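Local coordinates for protein sortase SrtE1 (Streptomyces coelicolor, PDB 5CUW) that catalyses, as the catalytic domain of a class E sortase, the transpeptidation that attaches surface proteins with Leu-Ala-x-Thr-Gly or Leu-Pro-x-Thr-Gly signals to the cell wall, at residues 154-159 with 180-185. Residues are numbered along the deposited sequence; the frame is centred on the assembly and turned at random.
Sequences PGRYIT and VEERPR
Arg-156 and Glu-182 are the two residues that touch between 154-159 and 180-185, and they do so as a salt bridge at the surface. Arg-156 opens strand 156-164, whose backbone bonds to Met-179 on the antiparallel strand 171-184; Arg-156 CA lies 8.9 Å from Val-180 CA, the nearest pair of the two segments, and 10.6 Å from Glu-182 CA, a distance the two side chains bridge. The arginine chain bends at chi3 (84°), and its guanidinium presents both terminal nitrogens to one carboxylate oxygen. Arg-156 NH1 donates to Glu-182 OE1 at 2.9 Å, with an N-H...O angle of 149°, while the bond from Arg-156 NH2 to the same oxygen, 3.1 Å long, is weak. The oxygen lies at the guanidinium edge, close to its plane, but NH1 meets OE1 on the anti side and tilted out of the carboxylate plane; the two flat groups stand 76° apart. This is therefore a forked grip on one oxygen, unlike the coplanar, two-oxygen pairing of a bidentate bridge. A leucine in place of Arg-156 would probably leave Glu-182 OE1 without this charged mate and Pro-82 O without its NH2 donor. Further along, Tyr-157 turns to Phe-151, with which its ring stacks, and Ile-158 packs on Tyr-125 and Phe-89 within the sortase beta-barrel. The chemistry implies a small charge network across the diverging end of a beta hairpin: OE1 also pairs with Lys-85, so two cations converge on one oxygen and would be expected to keep Glu-182 ionised.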
loop_
_atom_site.group_PDB
_atom_site.type_symbol
_atom_site.label_atom_id
_atom_site.label_comp_id
_atom_site.label_asym_id
_atom_site.label_seq_id
_atom_site.Cartn_x
_atom_site.Cartn_y
_atom_site.Cartn_z
ATOM N N PRO A 154 -0.034 2.824 18.413
ATOM C CA PRO A 154 -1.138 2.824 17.453
ATOM C C PRO A 154 -1.240 4.126 16.641
ATOM O O PRO A 154 -1.111 5.233 17.168
ATOM C CB PRO A 154 -2.385 2.630 18.335
ATOM C CG PRO A 154 -1.941 2.895 19.731
ATOM C CD PRO A 154 -0.483 2.574 19.795
ATOM N N GLY A 155 -1.458 3.972 15.348
ATOM C CA GLY A 155 -1.762 5.101 14.487
ATOM C C GLY A 155 -2.497 4.610 13.258
ATOM O O GLY A 155 -2.983 3.478 13.240
ATOM N N ARG A 156 -2.585 5.459 12.237
ATOM C CA ARG A 156 -3.222 5.084 10.978
ATOM C C ARG A 156 -2.165 4.973 9.889
ATOM O O ARG A 156 -1.652 5.978 9.402
ATOM C CB ARG A 156 -4.295 6.102 10.589
ATOM C CG ARG A 156 -5.393 6.238 11.651
ATOM C CD ARG A 156 -6.355 7.376 11.318
ATOM N NE ARG A 156 -7.409 6.972 10.393
ATOM C CZ ARG A 156 -8.405 7.767 10.032
ATOM N NH1 ARG A 156 -8.455 9.003 10.500
ATOM N NH2 ARG A 156 -9.343 7.334 9.204
ATOM N N TYR A 157 -1.843 3.743 9.517
ATOM C CA TYR A 157 -0.725 3.491 8.623
ATOM C C TYR A 157 -1.092 2.800 7.317
ATOM O O TYR A 157 -2.184 2.243 7.138
ATOM C CB TYR A 157 0.326 2.645 9.355
ATOM C CG TYR A 157 0.696 3.143 10.745
ATOM C CD1 TYR A 157 1.312 4.375 10.928
ATOM C CD2 TYR A 157 0.447 2.363 11.869
ATOM C CE1 TYR A 157 1.680 4.812 12.189
ATOM C CE2 TYR A 157 0.794 2.799 13.138
ATOM C CZ TYR A 157 1.402 4.017 13.293
ATOM O OH TYR A 157 1.743 4.436 14.554
ATOM N N ILE A 158 -0.144 2.845 6.396
ATOM C CA ILE A 158 -0.252 2.113 5.158
ATOM C C ILE A 158 1.051 1.360 4.939
ATOM O O ILE A 158 2.149 1.840 5.306
ATOM C CB ILE A 158 -0.595 3.058 3.951
ATOM C CG1 ILE A 158 -0.928 2.232 2.703
ATOM C CG2 ILE A 158 0.541 4.076 3.720
ATOM C CD1 ILE A 158 -1.626 2.993 1.575
ATOM N N THR A 159 0.931 0.155 4.389
ATOM C CA THR A 159 2.096 -0.666 4.082
ATOM C C THR A 159 2.041 -1.089 2.621
ATOM O O THR A 159 1.044 -1.647 2.176
ATOM C CB THR A 159 2.165 -1.928 4.969
ATOM O OG1 THR A 159 2.031 -1.548 6.340
ATOM C CG2 THR A 159 3.497 -2.662 4.762
ATOM N N VAL A 180 -2.085 11.705 7.033
ATOM C CA VAL A 180 -2.002 13.111 7.404
ATOM C C VAL A 180 -3.305 13.867 7.132
ATOM O O VAL A 180 -3.513 14.938 7.697
ATOM C CB VAL A 180 -0.833 13.819 6.680
ATOM C CG1 VAL A 180 0.486 13.183 7.099
ATOM C CG2 VAL A 180 -1.001 13.730 5.181
ATOM N N GLU A 181 -4.179 13.313 6.289
ATOM C CA GLU A 181 -5.458 13.954 5.977
ATOM C C GLU A 181 -6.534 12.920 5.632
ATOM O O GLU A 181 -6.288 11.971 4.895
ATOM C CB GLU A 181 -5.319 14.956 4.813
ATOM C CG GLU A 181 -6.589 15.791 4.601
ATOM C CD GLU A 181 -6.551 16.737 3.387
ATOM O OE1 GLU A 181 -5.573 16.711 2.603
ATOM O OE2 GLU A 181 -7.526 17.509 3.221
ATOM N N GLU A 182 -7.715 13.094 6.207
ATOM C CA GLU A 182 -8.891 12.331 5.807
ATOM C C GLU A 182 -9.862 13.355 5.252
ATOM O O GLU A 182 -10.379 14.191 5.992
ATOM C CB GLU A 182 -9.489 11.552 6.988
ATOM C CG GLU A 182 -10.752 10.771 6.651
ATOM C CD GLU A 182 -11.318 10.007 7.847
ATOM O OE1 GLU A 182 -10.716 10.073 8.938
ATOM O OE2 GLU A 182 -12.370 9.348 7.697
ATOM N N ARG A 183 -10.083 13.307 3.943
ATOM C CA ARG A 183 -10.787 14.380 3.243
ATOM C C ARG A 183 -12.053 13.900 2.533
ATOM O O ARG A 183 -11.990 13.040 1.651
ATOM C CB ARG A 183 -9.842 15.037 2.234
ATOM C CG ARG A 183 -10.437 16.205 1.464
ATOM C CD ARG A 183 -9.422 16.734 0.463
ATOM N NE ARG A 183 -9.832 18.011 -0.109
ATOM C CZ ARG A 183 -9.467 19.191 0.376
ATOM N NH1 ARG A 183 -8.678 19.255 1.442
ATOM N NH2 ARG A 183 -9.883 20.306 -0.209
ATOM N N PRO A 184 -13.208 14.455 2.921
ATOM C CA PRO A 184 -14.483 14.129 2.277
ATOM C C PRO A 184 -14.430 14.462 0.804
ATOM O O PRO A 184 -13.885 15.505 0.426
ATOM C CB PRO A 184 -15.496 15.028 2.993
ATOM C CG PRO A 184 -14.842 15.416 4.257
ATOM C CD PRO A 184 -13.370 15.469 3.974
ATOM N N ARG A 185 -14.993 13.583 -0.014
ATOM C CA ARG A 185 -14.962 13.752 -1.456
ATOM C C ARG A 185 -15.606 15.077 -1.873
ATOM O O ARG A 185 -15.240 15.667 -2.891
ATOM C CB ARG A 185 -15.667 12.579 -2.134
ATOM C CG ARG A 185 -15.598 12.624 -3.645
ATOM C CD ARG A 185 -15.998 11.301 -4.275
ATOM N NE ARG A 185 -15.588 11.245 -5.676
ATOM C CZ ARG A 185 -14.413 10.778 -6.085
ATOM N NH1 ARG A 185 -13.540 10.315 -5.201
ATOM N NH2 ARG A 185 -14.115 10.765 -7.375
#